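Local coordinates for arginine 3rd transport system periplasmic binding protein (Legionella pneumophila subsp. pneumophila str. Philadelphia 1, PDB 3KZG) that probably binds arginine in the periplasm and hands it to an inner-membrane ABC transporter for uptake, at residues Leu3-Gly8 and Leu41-Thr46; Ile82-Tyr87 and Gly192-Ala197; Ile113-Gly118 and Asn132-Tyr137. One frame throughout, in Å; residues are numbered along the deposited sequence.

Contact 1 (Leu3-Gly8 and Leu41-Thr46)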
ATOM      1  N   LEU A   3     -18.812 -26.050  19.327  1.00 50.24           N
ATOM      2  CA  LEU A   3     -18.404 -25.018  18.383  1.00 47.74           C
ATOM      3  C   LEU A   3     -17.847 -25.644  17.109  1.00 45.96           C
ATOM      4  O   LEU A   3     -16.681 -25.456  16.761  1.00 45.12           O
ATOM      5  CB  LEU A   3     -17.363 -24.100  19.033  1.00 48.63           C
ATOM      6  CG  LEU A   3     -16.417 -24.721  20.069  1.00 49.45           C
ATOM      7  CD1 LEU A   3     -15.605 -25.845  19.441  1.00 50.59           C
ATOM      8  CD2 LEU A   3     -15.496 -23.644  20.622  1.00 49.18           C
ATOM      9  N   ASN A   4     -18.700 -26.394  16.419  1.00 43.68           N
ATOM     10  CA  ASN A   4     -18.322 -27.068  15.185  1.00 42.51           C
ATOM     11  C   ASN A   4     -19.437 -26.848  14.172  1.00 40.18           C
ATOM     12  O   ASN A   4     -20.607 -27.114  14.453  1.00 38.83           O
ATOM     13  CB  ASN A   4     -18.129 -28.565  15.447  1.00 45.73           C
ATOM     14  CG  ASN A   4     -17.489 -29.296  14.274  1.00 48.44           C
ATOM     15  OD1 ASN A   4     -17.169 -30.479  14.375  1.00 50.93           O
ATOM     16  ND2 ASN A   4     -17.300 -28.597  13.159  1.00 49.15           N
ATOM     17  N   LEU A   5     -19.067 -26.356  12.994  1.00 37.21           N
ATOM     18  CA  LEU A   5     -20.037 -26.082  11.946  1.00 34.37           C
ATOM     19  C   LEU A   5     -19.953 -27.075  10.796  1.00 33.40           C
ATOM     20  O   LEU A   5     -18.892 -27.625  10.506  1.00 33.59           O
ATOM     21  CB  LEU A   5     -19.836 -24.664  11.406  1.00 33.86           C
ATOM     22  CG  LEU A   5     -19.986 -23.503  12.394  1.00 32.98           C
ATOM     23  CD1 LEU A   5     -19.593 -22.195  11.715  1.00 32.36           C
ATOM     24  CD2 LEU A   5     -21.420 -23.439  12.899  1.00 32.11           C
ATOM     25  N   THR A   6     -21.094 -27.294  10.151  1.00 31.28           N
ATOM     26  CA  THR A   6     -21.195 -28.191   9.010  1.00 30.59           C
ATOM     27  C   THR A   6     -21.607 -27.333   7.819  1.00 29.48           C
ATOM     28  O   THR A   6     -22.721 -26.812   7.774  1.00 28.96           O
ATOM     29  CB  THR A   6     -22.260 -29.288   9.262  1.00 31.72           C
ATOM     30  OG1 THR A   6     -21.832 -30.127  10.346  1.00 31.43           O
ATOM     31  CG2 THR A   6     -22.468 -30.138   8.013  1.00 31.15           C
ATOM     32  N   ILE A   7     -20.700 -27.178   6.860  1.00 28.17           N
ATOM     33  CA  ILE A   7     -20.982 -26.361   5.689  1.00 26.40           C
ATOM     34  C   ILE A   7     -21.207 -27.182   4.428  1.00 24.58           C
ATOM     35  O   ILE A   7     -20.410 -28.046   4.081  1.00 22.87           O
ATOM     36  CB  ILE A   7     -19.833 -25.361   5.399  1.00 28.46           C
ATOM     37  CG1 ILE A   7     -19.548 -24.501   6.632  1.00 28.64           C
ATOM     38  CG2 ILE A   7     -20.211 -24.465   4.225  1.00 27.77           C
ATOM     39  CD1 ILE A   7     -18.756 -25.208   7.696  1.00 32.06           C
ATOM     40  N   GLY A   8     -22.305 -26.895   3.743  1.00 24.53           N
ATOM     41  CA  GLY A   8     -22.600 -27.589   2.509  1.00 25.79           C
ATOM     42  C   GLY A   8     -22.012 -26.799   1.355  1.00 25.33           C
ATOM     43  O   GLY A   8     -22.079 -25.570   1.347  1.00 23.55           O
ATOM     44  N   LEU A  41     -14.092 -17.744  13.924  1.00 26.35           N
ATOM     45  CA  LEU A  41     -15.303 -17.965  14.699  1.00 27.16           C
ATOM     46  C   LEU A  41     -14.957 -18.908  15.850  1.00 29.18           C
ATOM     47  O   LEU A  41     -15.790 -19.180  16.714  1.00 29.46           O
ATOM     48  CB  LEU A  41     -16.393 -18.601  13.830  1.00 25.77           C
ATOM     49  CG  LEU A  41     -17.093 -17.706  12.804  1.00 25.05           C
ATOM     50  CD1 LEU A  41     -18.034 -18.532  11.934  1.00 24.67           C
ATOM     51  CD2 LEU A  41     -17.861 -16.615  13.535  1.00 25.19           C
ATOM     52  N   HIS A  42     -13.717 -19.396  15.853  1.00 31.51           N
ATOM     53  CA  HIS A  42     -13.241 -20.321  16.881  1.00 34.98           C
ATOM     54  C   HIS A  42     -14.016 -21.634  16.808  1.00 36.29           C
ATOM     55  O   HIS A  42     -14.220 -22.307  17.818  1.00 37.80           O
ATOM     56  CB  HIS A  42     -13.406 -19.703  18.275  1.00 35.08           C
ATOM     57  CG  HIS A  42     -12.650 -18.425  18.465  1.00 37.09           C
ATOM     58  ND1 HIS A  42     -12.894 -17.566  19.517  1.00 38.96           N
ATOM     59  CD2 HIS A  42     -11.655 -17.858  17.744  1.00 38.01           C
ATOM     60  CE1 HIS A  42     -12.085 -16.526  19.432  1.00 38.77           C
ATOM     61  NE2 HIS A  42     -11.322 -16.679  18.364  1.00 39.03           N
ATOM     62  N   ALA A  43     -14.447 -21.991  15.603  1.00 36.69           N
ATOM     63  CA  ALA A  43     -15.196 -23.219  15.392  1.00 36.97           C
ATOM     64  C   ALA A  43     -14.541 -24.098  14.331  1.00 37.02           C
ATOM     65  O   ALA A  43     -14.047 -23.604  13.316  1.00 37.99           O
ATOM     66  CB  ALA A  43     -16.623 -22.890  14.977  1.00 35.63           C
ATOM     67  N   THR A  44     -14.533 -25.406  14.573  1.00 36.35           N
ATOM     68  CA  THR A  44     -13.962 -26.340  13.616  1.00 35.36           C
ATOM     69  C   THR A  44     -14.881 -26.369  12.401  1.00 34.46           C
ATOM     70  O   THR A  44     -16.087 -26.145  12.520  1.00 34.95           O
ATOM     71  CB  THR A  44     -13.829 -27.753  14.218  1.00 36.10           C
ATOM     72  OG1 THR A  44     -15.087 -28.167  14.765  1.00 36.57           O
ATOM     73  CG2 THR A  44     -12.774 -27.762  15.316  1.00 36.29           C
ATOM     74  N   CYS A  45     -14.307 -26.643  11.236  1.00 33.67           N
ATOM     75  CA  CYS A  45     -15.059 -26.660   9.987  1.00 34.12           C
ATOM     76  C   CYS A  45     -15.119 -28.020   9.297  1.00 33.58           C
ATOM     77  O   CYS A  45     -14.094 -28.657   9.072  1.00 34.70           O
ATOM     78  CB  CYS A  45     -14.447 -25.632   9.027  1.00 34.34           C
ATOM     79  SG  CYS A  45     -15.192 -25.558   7.388  1.00 37.79           S
ATOM     80  N   THR A  46     -16.326 -28.457   8.960  1.00 32.18           N
ATOM     81  CA  THR A  46     -16.513 -29.722   8.260  1.00 31.68           C
ATOM     82  C   THR A  46     -17.433 -29.459   7.070  1.00 30.55           C
ATOM     83  O   THR A  46     -18.504 -28.871   7.222  1.00 30.90           O
ATOM     84  CB  THR A  46     -17.124 -30.799   9.184  1.00 32.65           C
ATOM     85  OG1 THR A  46     -18.363 -30.327   9.723  1.00 34.14           O
ATOM     86  CG2 THR A  46     -16.170 -31.116  10.328  1.00 31.42           C
TER
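Ile7 and Cys45 touch on the packed face of two parallel strands, where CD1 of Ile7 lies 3.6 Å from SG of Cys45. The Ile7 chain gets there by bending: CD1 is folded round at chi2 (77°), which brings its end nearer the partner strand than its CB. A slim thiol and an isoleucine whose end methyl can fold inward suit this spot under a helix. On the same face Leu5 runs across Leu41 at about a right angle, CD1 of Leu5 meeting CD1 of Leu41 at 4.0 Å, and CB of Ala43 lies 4.3 Å from CG of Leu5. Leu41 directly follows helix 29-40; His42, with positive phi, caps that helix in a Schellman motif, and the chain then turns into its strand.

Between the strands the backbone bonds run from Thr44 N to Leu3 O, from Leu5 N to Thr44 O (3.0 Å), from Thr46 N to Leu5 O and from Ile7 N to Thr46 O (2.8 Å). Leu5 O is gripped twice, because OG1 of Thr46 also donates to it at 2.9 Å, tilted 30° from the carbonyl plane. With that hydroxyl set between its own backbone N and carbonyl carbon (chi1 57°), it points back to the neighbouring strand.

The other face is looser and polar. Asn4, Thr44 and Thr46 are exposed there and Thr6 partly so. Threonines suit an edge like this, their branched CB fitting the extended chain and their hydroxyl tolerating solvent.

Helix 29-40, which links the two strands in a beta-alpha-beta crossover, covers Leu5, Ile7 and Cys45 with Met34, Gln35 and Cys38; helix 202-217 packs on Leu41, and Gly8 carries the sheet on to strand 66-67.

Contact 2 (Ile82-Tyr87 and Gly192-Ala197)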
ATOM      1  N   ILE A  82     -31.317 -16.133   4.011  1.00 23.01           N
ATOM      2  CA  ILE A  82     -30.644 -14.880   4.275  1.00 23.13           C
ATOM      3  C   ILE A  82     -29.202 -15.085   3.835  1.00 21.96           C
ATOM      4  O   ILE A  82     -28.701 -16.221   3.797  1.00 22.10           O
ATOM      5  CB  ILE A  82     -30.706 -14.468   5.769  1.00 22.24           C
ATOM      6  CG1 ILE A  82     -30.131 -15.574   6.657  1.00 23.79           C
ATOM      7  CG2 ILE A  82     -32.149 -14.145   6.144  1.00 23.53           C
ATOM      8  CD1 ILE A  82     -30.051 -15.198   8.126  1.00 21.33           C
ATOM      9  N   PHE A  83     -28.546 -13.984   3.486  1.00 19.62           N
ATOM     10  CA  PHE A  83     -27.171 -14.026   3.015  1.00 17.21           C
ATOM     11  C   PHE A  83     -26.231 -13.190   3.875  1.00 16.57           C
ATOM     12  O   PHE A  83     -26.652 -12.260   4.562  1.00 16.21           O
ATOM     13  CB  PHE A  83     -27.117 -13.511   1.577  1.00 16.42           C
ATOM     14  CG  PHE A  83     -27.799 -14.408   0.586  1.00 14.80           C
ATOM     15  CD1 PHE A  83     -27.129 -15.501   0.045  1.00 16.44           C
ATOM     16  CD2 PHE A  83     -29.106 -14.156   0.184  1.00 14.85           C
ATOM     17  CE1 PHE A  83     -27.753 -16.327  -0.891  1.00 17.81           C
ATOM     18  CE2 PHE A  83     -29.737 -14.976  -0.747  1.00 18.15           C
ATOM     19  CZ  PHE A  83     -29.058 -16.065  -1.287  1.00 17.43           C
ATOM     20  N   SER A  84     -24.953 -13.537   3.838  1.00 13.37           N
ATOM     21  CA  SER A  84     -23.955 -12.787   4.570  1.00 12.76           C
ATOM     22  C   SER A  84     -23.577 -11.673   3.610  1.00 12.22           C
ATOM     23  O   SER A  84     -24.142 -11.563   2.518  1.00 12.66           O
ATOM     24  CB  SER A  84     -22.717 -13.642   4.814  1.00 12.61           C
ATOM     25  OG  SER A  84     -22.086 -13.922   3.576  1.00 12.40           O
ATOM     26  N   LEU A  85     -22.621 -10.845   4.007  1.00 12.26           N
ATOM     27  CA  LEU A  85     -22.160  -9.803   3.106  1.00 12.79           C
ATOM     28  C   LEU A  85     -21.539 -10.573   1.940  1.00 12.72           C
ATOM     29  O   LEU A  85     -20.967 -11.651   2.135  1.00 13.75           O
ATOM     30  CB  LEU A  85     -21.082  -8.950   3.779  1.00 13.46           C
ATOM     31  CG  LEU A  85     -21.479  -8.244   5.080  1.00 14.86           C
ATOM     32  CD1 LEU A  85     -20.262  -7.543   5.682  1.00 13.56           C
ATOM     33  CD2 LEU A  85     -22.595  -7.256   4.793  1.00 12.55           C
ATOM     34  N   PRO A  86     -21.663 -10.054   0.715  1.00 11.99           N
ATOM     35  CA  PRO A  86     -21.060 -10.783  -0.405  1.00 12.16           C
ATOM     36  C   PRO A  86     -19.545 -10.735  -0.225  1.00 13.01           C
ATOM     37  O   PRO A  86     -19.016  -9.746   0.289  1.00 14.51           O
ATOM     38  CB  PRO A  86     -21.537  -9.998  -1.624  1.00  9.43           C
ATOM     39  CG  PRO A  86     -21.644  -8.589  -1.090  1.00 12.22           C
ATOM     40  CD  PRO A  86     -22.264  -8.783   0.273  1.00 11.83           C
ATOM     41  N   TYR A  87     -18.850 -11.803  -0.611  1.00 12.95           N
ATOM     42  CA  TYR A  87     -17.394 -11.840  -0.475  1.00 13.46           C
ATOM     43  C   TYR A  87     -16.728 -11.710  -1.827  1.00 14.33           C
ATOM     44  O   TYR A  87     -15.505 -11.773  -1.932  1.00 15.84           O
ATOM     45  CB  TYR A  87     -16.937 -13.150   0.180  1.00 14.46           C
ATOM     46  CG  TYR A  87     -17.422 -14.424  -0.500  1.00 15.06           C
ATOM     47  CD1 TYR A  87     -16.815 -14.910  -1.662  1.00 15.58           C
ATOM     48  CD2 TYR A  87     -18.475 -15.158   0.044  1.00 16.00           C
ATOM     49  CE1 TYR A  87     -17.253 -16.110  -2.260  1.00 15.53           C
ATOM     50  CE2 TYR A  87     -18.915 -16.345  -0.544  1.00 13.13           C
ATOM     51  CZ  TYR A  87     -18.308 -16.817  -1.684  1.00 14.47           C
ATOM     52  OH  TYR A  87     -18.761 -18.000  -2.246  1.00 13.78           O
ATOM     53  N   GLY A 192     -23.704 -10.441  -5.863  1.00 17.25           N
ATOM     54  CA  GLY A 192     -22.491 -11.006  -5.297  1.00 16.40           C
ATOM     55  C   GLY A 192     -22.610 -12.409  -4.736  1.00 15.75           C
ATOM     56  O   GLY A 192     -23.704 -12.853  -4.410  1.00 15.33           O
ATOM     57  N   TYR A 193     -21.480 -13.109  -4.637  1.00 15.99           N
ATOM     58  CA  TYR A 193     -21.457 -14.457  -4.085  1.00 15.98           C
ATOM     59  C   TYR A 193     -21.433 -14.290  -2.579  1.00 15.90           C
ATOM     60  O   TYR A 193     -20.695 -13.459  -2.045  1.00 14.47           O
ATOM     61  CB  TYR A 193     -20.217 -15.238  -4.551  1.00 16.85           C
ATOM     62  CG  TYR A 193     -20.143 -15.464  -6.051  1.00 17.61           C
ATOM     63  CD1 TYR A 193     -21.203 -16.052  -6.739  1.00 15.13           C
ATOM     64  CD2 TYR A 193     -19.013 -15.079  -6.783  1.00 18.93           C
ATOM     65  CE1 TYR A 193     -21.146 -16.247  -8.121  1.00 16.83           C
ATOM     66  CE2 TYR A 193     -18.945 -15.275  -8.164  1.00 15.89           C
ATOM     67  CZ  TYR A 193     -20.018 -15.857  -8.826  1.00 16.38           C
ATOM     68  OH  TYR A 193     -19.970 -16.040 -10.189  1.00 16.32           O
ATOM     69  N   SER A 194     -22.243 -15.083  -1.888  1.00 16.54           N
ATOM     70  CA  SER A 194     -22.334 -14.963  -0.443  1.00 16.85           C
ATOM     71  C   SER A 194     -22.611 -16.277   0.278  1.00 16.51           C
ATOM     72  O   SER A 194     -22.961 -17.282  -0.340  1.00 19.10           O
ATOM     73  CB  SER A 194     -23.429 -13.947  -0.101  1.00 16.14           C
ATOM     74  OG  SER A 194     -23.897 -14.116   1.222  1.00 21.19           O
ATOM     75  N   ILE A 195     -22.440 -16.254   1.593  1.00 16.43           N
ATOM     76  CA  ILE A 195     -22.691 -17.417   2.433  1.00 15.97           C
ATOM     77  C   ILE A 195     -24.185 -17.374   2.766  1.00 18.37           C
ATOM     78  O   ILE A 195     -24.690 -16.368   3.265  1.00 17.47           O
ATOM     79  CB  ILE A 195     -21.819 -17.345   3.702  1.00 18.30           C
ATOM     80  CG1 ILE A 195     -20.340 -17.405   3.292  1.00 17.98           C
ATOM     81  CG2 ILE A 195     -22.145 -18.492   4.650  1.00 17.63           C
ATOM     82  CD1 ILE A 195     -19.379 -17.266   4.439  1.00 18.13           C
HETATM   83  N   MSE A 196     -24.886 -18.466   2.471  1.00 18.83           N
HETATM   84  CA  MSE A 196     -26.327 -18.553   2.676  1.00 19.21           C
HETATM   85  C   MSE A 196     -26.731 -19.318   3.931  1.00 19.18           C
HETATM   86  O   MSE A 196     -26.048 -20.244   4.362  1.00 17.45           O
HETATM   87  CB  MSE A 196     -26.947 -19.200   1.441  1.00 23.99           C
HETATM   88  CG  MSE A 196     -28.439 -19.034   1.276  1.00 28.68           C
HETATM   89 SE   MSE A 196     -28.944 -19.748  -0.447  1.00 39.79          SE
HETATM   90  CE  MSE A 196     -28.644 -21.644  -0.052  1.00 32.34           C
ATOM     91  N   ALA A 197     -27.846 -18.913   4.525  1.00 19.48           N
ATOM     92  CA  ALA A 197     -28.323 -19.569   5.730  1.00 20.21           C
ATOM     93  C   ALA A 197     -29.827 -19.413   5.858  1.00 20.48           C
ATOM     94  O   ALA A 197     -30.453 -18.689   5.078  1.00 21.73           O
ATOM     95  CB  ALA A 197     -27.623 -18.980   6.950  1.00 18.87           C
TER
HETATM   96  O   HOH W   1     -21.375 -18.979  -2.091  1.00 14.01           O
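Tyr87 lays its ring along the backbone of Tyr193 and Ser194. From CB, the first torsion places CG between the backbone N and the carbonyl carbon (chi1 54°), swinging the ring back over the opposing segment. CG and CD2 then lie under the carbonyl of Tyr193, whose O sits 3.5 Å above the ring plane near the rim. CE2 meets CA of Ser194 at 3.7 Å, while CE1 and CZ take the CB of Tyr193 in an off-centre CH-pi contact. At the tip, OH shares a water (2.8 Å) that donates to Ser194 O, and it has a weak bond to Asp30. The same Tyr193 O accepts the Tyr87 N-H.

Two serines knit the middle, small enough to bond directly to backbone. OG of Ser194 donates to Ser84 O at 2.9 Å from well above the carbonyl plane, and OG of Ser84 accepts from Ile195 N at 3.1 Å and donates to Leu85 O. Ile82 and Ala197 form a hydrogen-bonded antiparallel pair. Beside it, the selenium of selenomethionine Met196 lies obliquely 4.5 Å from the Phe83 ring centroid, a Met-aromatic contact. Gly192 brings its CA to 3.9 Å from CB of Pro86; lacking a side chain, it avoids both that CB and, at its positive phi, the preceding carbonyl.

Lying just before strand 91-97 and just after strand 180-188, the pair sits at the lobe end of what are probably the two interdomain crossings of a type II periplasmic binding protein.

Contact 3 (Ile113-Gly118 and Asn132-Tyr137)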
ATOM      1  N   ILE A 113     -28.612 -22.836 -25.153  1.00 20.92           N
ATOM      2  CA  ILE A 113     -27.669 -22.518 -24.087  1.00 20.10           C
ATOM      3  C   ILE A 113     -27.750 -23.451 -22.886  1.00 19.99           C
ATOM      4  O   ILE A 113     -28.827 -23.682 -22.341  1.00 19.24           O
ATOM      5  CB  ILE A 113     -27.889 -21.076 -23.562  1.00 19.96           C
ATOM      6  CG1 ILE A 113     -28.043 -20.094 -24.732  1.00 19.13           C
ATOM      7  CG2 ILE A 113     -26.733 -20.673 -22.663  1.00 17.05           C
ATOM      8  CD1 ILE A 113     -26.815 -19.975 -25.623  1.00 17.97           C
ATOM      9  N   GLY A 114     -26.602 -23.973 -22.467  1.00 20.52           N
ATOM     10  CA  GLY A 114     -26.571 -24.847 -21.309  1.00 19.37           C
ATOM     11  C   GLY A 114     -26.458 -24.011 -20.048  1.00 20.05           C
ATOM     12  O   GLY A 114     -25.790 -22.975 -20.041  1.00 21.13           O
ATOM     13  N   VAL A 115     -27.112 -24.451 -18.980  1.00 19.07           N
ATOM     14  CA  VAL A 115     -27.085 -23.734 -17.711  1.00 19.41           C
ATOM     15  C   VAL A 115     -27.097 -24.719 -16.543  1.00 19.05           C
ATOM     16  O   VAL A 115     -27.646 -25.814 -16.659  1.00 19.57           O
ATOM     17  CB  VAL A 115     -28.301 -22.773 -17.602  1.00 21.61           C
ATOM     18  CG1 VAL A 115     -28.588 -22.443 -16.157  1.00 22.35           C
ATOM     19  CG2 VAL A 115     -28.019 -21.492 -18.387  1.00 19.83           C
ATOM     20  N   ARG A 116     -26.483 -24.331 -15.428  1.00 17.89           N
ATOM     21  CA  ARG A 116     -26.427 -25.180 -14.241  1.00 17.12           C
ATOM     22  C   ARG A 116     -27.741 -25.046 -13.470  1.00 18.95           C
ATOM     23  O   ARG A 116     -28.084 -23.961 -12.996  1.00 18.76           O
ATOM     24  CB  ARG A 116     -25.260 -24.755 -13.346  1.00 17.62           C
ATOM     25  CG  ARG A 116     -24.932 -25.711 -12.202  1.00 18.23           C
ATOM     26  CD  ARG A 116     -23.894 -25.091 -11.277  1.00 17.91           C
ATOM     27  NE  ARG A 116     -23.297 -26.060 -10.363  1.00 16.72           N
ATOM     28  CZ  ARG A 116     -22.432 -25.751  -9.402  1.00 17.01           C
ATOM     29  NH1 ARG A 116     -22.059 -24.488  -9.217  1.00 19.44           N
ATOM     30  NH2 ARG A 116     -21.919 -26.708  -8.640  1.00 17.59           N
ATOM     31  N   LYS A 117     -28.472 -26.149 -13.346  1.00 18.45           N
ATOM     32  CA  LYS A 117     -29.752 -26.145 -12.643  1.00 18.52           C
ATOM     33  C   LYS A 117     -29.629 -25.592 -11.222  1.00 16.97           C
ATOM     34  O   LYS A 117     -28.791 -26.039 -10.450  1.00 16.67           O
ATOM     35  CB  LYS A 117     -30.333 -27.562 -12.590  1.00 20.00           C
ATOM     36  CG  LYS A 117     -31.720 -27.625 -11.953  1.00 24.04           C
ATOM     37  CD  LYS A 117     -32.270 -29.044 -11.901  1.00 26.51           C
ATOM     38  CE  LYS A 117     -33.693 -29.049 -11.354  1.00 29.66           C
ATOM     39  NZ  LYS A 117     -34.280 -30.421 -11.274  1.00 31.58           N
ATOM     40  N   GLY A 118     -30.482 -24.629 -10.883  1.00 17.37           N
ATOM     41  CA  GLY A 118     -30.443 -24.038  -9.554  1.00 18.40           C
ATOM     42  C   GLY A 118     -29.905 -22.614  -9.543  1.00 20.59           C
ATOM     43  O   GLY A 118     -30.102 -21.883  -8.574  1.00 19.16           O
ATOM     44  N   ASN A 132     -33.582 -17.833 -27.567  1.00 25.34           N
ATOM     45  CA  ASN A 132     -32.709 -18.889 -27.086  1.00 24.94           C
ATOM     46  C   ASN A 132     -33.502 -19.950 -26.356  1.00 25.60           C
ATOM     47  O   ASN A 132     -34.580 -19.683 -25.818  1.00 27.74           O
ATOM     48  CB  ASN A 132     -31.662 -18.341 -26.118  1.00 25.30           C
ATOM     49  CG  ASN A 132     -30.650 -17.447 -26.793  1.00 26.33           C
ATOM     50  OD1 ASN A 132     -29.927 -17.871 -27.693  1.00 26.24           O
ATOM     51  ND2 ASN A 132     -30.587 -16.203 -26.353  1.00 24.69           N
ATOM     52  N   GLN A 133     -32.948 -21.156 -26.340  1.00 25.21           N
ATOM     53  CA  GLN A 133     -33.555 -22.277 -25.654  1.00 24.59           C
ATOM     54  C   GLN A 133     -32.564 -22.679 -24.574  1.00 22.50           C
ATOM     55  O   GLN A 133     -31.362 -22.766 -24.824  1.00 22.44           O
ATOM     56  CB  GLN A 133     -33.782 -23.429 -26.627  1.00 26.79           C
ATOM     57  CG  GLN A 133     -34.490 -24.618 -26.011  1.00 31.84           C
ATOM     58  CD  GLN A 133     -34.792 -25.696 -27.033  1.00 33.56           C
ATOM     59  OE1 GLN A 133     -35.467 -25.447 -28.035  1.00 32.65           O
ATOM     60  NE2 GLN A 133     -34.295 -26.898 -26.785  1.00 34.67           N
ATOM     61  N   VAL A 134     -33.066 -22.902 -23.365  1.00 21.35           N
ATOM     62  CA  VAL A 134     -32.219 -23.274 -22.248  1.00 18.69           C
ATOM     63  C   VAL A 134     -32.280 -24.765 -21.928  1.00 20.15           C
ATOM     64  O   VAL A 134     -33.355 -25.364 -21.878  1.00 19.49           O
ATOM     65  CB  VAL A 134     -32.611 -22.490 -20.971  1.00 18.51           C
ATOM     66  CG1 VAL A 134     -31.671 -22.855 -19.829  1.00 17.52           C
ATOM     67  CG2 VAL A 134     -32.570 -20.996 -21.239  1.00 16.46           C
ATOM     68  N   ILE A 135     -31.113 -25.359 -21.722  1.00 20.29           N
ATOM     69  CA  ILE A 135     -31.020 -26.769 -21.371  1.00 21.02           C
ATOM     70  C   ILE A 135     -30.446 -26.783 -19.960  1.00 21.94           C
ATOM     71  O   ILE A 135     -29.325 -26.318 -19.735  1.00 21.74           O
ATOM     72  CB  ILE A 135     -30.077 -27.538 -22.331  1.00 20.61           C
ATOM     73  CG1 ILE A 135     -30.683 -27.576 -23.734  1.00 21.18           C
ATOM     74  CG2 ILE A 135     -29.828 -28.943 -21.815  1.00 19.32           C
ATOM     75  CD1 ILE A 135     -31.989 -28.342 -23.823  1.00 23.69           C
ATOM     76  N   PHE A 136     -31.231 -27.284 -19.013  1.00 21.21           N
ATOM     77  CA  PHE A 136     -30.819 -27.354 -17.615  1.00 21.66           C
ATOM     78  C   PHE A 136     -29.981 -28.593 -17.343  1.00 22.58           C
ATOM     79  O   PHE A 136     -30.378 -29.708 -17.681  1.00 24.65           O
ATOM     80  CB  PHE A 136     -32.050 -27.370 -16.698  1.00 20.86           C
ATOM     81  CG  PHE A 136     -32.862 -26.110 -16.748  1.00 19.72           C
ATOM     82  CD1 PHE A 136     -32.662 -25.102 -15.809  1.00 20.54           C
ATOM     83  CD2 PHE A 136     -33.811 -25.919 -17.746  1.00 19.57           C
ATOM     84  CE1 PHE A 136     -33.395 -23.919 -15.861  1.00 18.28           C
ATOM     85  CE2 PHE A 136     -34.551 -24.735 -17.808  1.00 20.07           C
ATOM     86  CZ  PHE A 136     -34.339 -23.734 -16.861  1.00 18.68           C
ATOM     87  N   TYR A 137     -28.827 -28.389 -16.725  1.00 21.76           N
ATOM     88  CA  TYR A 137     -27.926 -29.479 -16.381  1.00 23.52           C
ATOM     89  C   TYR A 137     -27.753 -29.477 -14.868  1.00 25.26           C
ATOM     90  O   TYR A 137     -27.541 -28.422 -14.269  1.00 25.56           O
ATOM     91  CB  TYR A 137     -26.567 -29.276 -17.055  1.00 23.54           C
ATOM     92  CG  TYR A 137     -26.573 -29.510 -18.551  1.00 24.90           C
ATOM     93  CD1 TYR A 137     -26.627 -30.803 -19.077  1.00 25.29           C
ATOM     94  CD2 TYR A 137     -26.512 -28.438 -19.444  1.00 25.64           C
ATOM     95  CE1 TYR A 137     -26.618 -31.025 -20.452  1.00 25.03           C
ATOM     96  CE2 TYR A 137     -26.502 -28.648 -20.820  1.00 25.03           C
ATOM     97  CZ  TYR A 137     -26.555 -29.942 -21.317  1.00 26.29           C
ATOM     98  OH  TYR A 137     -26.546 -30.142 -22.679  1.00 25.21           O
TER
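Backbone hydrogen bonds between Ile113-Lys117 and Gln133-Tyr137 form the frame of this contact, in parallel register. Ile113 N donates to Gln133 O at 2.8 Å, almost straight at 171°, and Ile135 N returns to Ile113 O at 2.9 Å. Val115 N then gives to Ile135 O, Tyr137 N to Val115 O (2.8 Å), and Lys117 N to Tyr137 O, where the second strand ends. CA-H...O contacts accompany them, among them CA of Val134 to Ile113 O.

Apolar packing occupies the face carrying Ile113, Val115, Val134 and Phe136. CB of Val115 touches CG1 of Val134 at 4.0 Å, the two branches crossing obliquely; that same CG1 lies over one face of the Phe136 ring, toward its rim. The beta-branched Ile113, Val115 and Val134 fit here because they are compact and at ease in an extended chain, whereas Phe136 lies at the exposed margin. Helix 121-127 covers this face through Tyr121, Ala122, Val125 and Leu126. It is the connection of a beta-alpha-beta unit, with strand 112-116 before it and strand 133-137 after it, the latter an outermost strand of the five-stranded sheet.

Edge contacts of an aromatic ring mark the other face. With CG beside its backbone N (chi1 -72°), Tyr137 turns its ring edge toward Gly114, and CE2 comes to 3.8 Å from the Gly114 CA, which lies in the ring plane. Glycine allows this closeness by having no side chain. CB of Tyr137 meanwhile sits 3.6 Å from Val115 O. Met143 and Asp142 of helix 140-148 border the ring too.

The two basic residues part at the strand end. CB of Lys117 rests 3.4 Å from Tyr137 O, and its fully extended chain leads away, carrying NZ to weak, long ion pairs with Asp53 and Glu138. Buried Arg116, equally extended, reaches Ser10 and Asn13 of strand 4-13.

How the contacts relate
The three contacts follow the two-lobed plan of the family. Contact 1 closes first along the chain; contact 2 then opens a long loop of 104 residues, inside which contact 3 is nested. Contacts 1 and 2 have centres about 17 Å apart and share helices 29-40 and 202-217, which pack on both. Contact 3 lies in the five-stranded sheet of the other lobe, its centre about 33 Å from that of contact 1, across the chain's centre, and about 24 Å from that of contact 2. None touches another. Thus one lobe is inserted into the other, and a ligand cleft, probably for arginine, is expected between them.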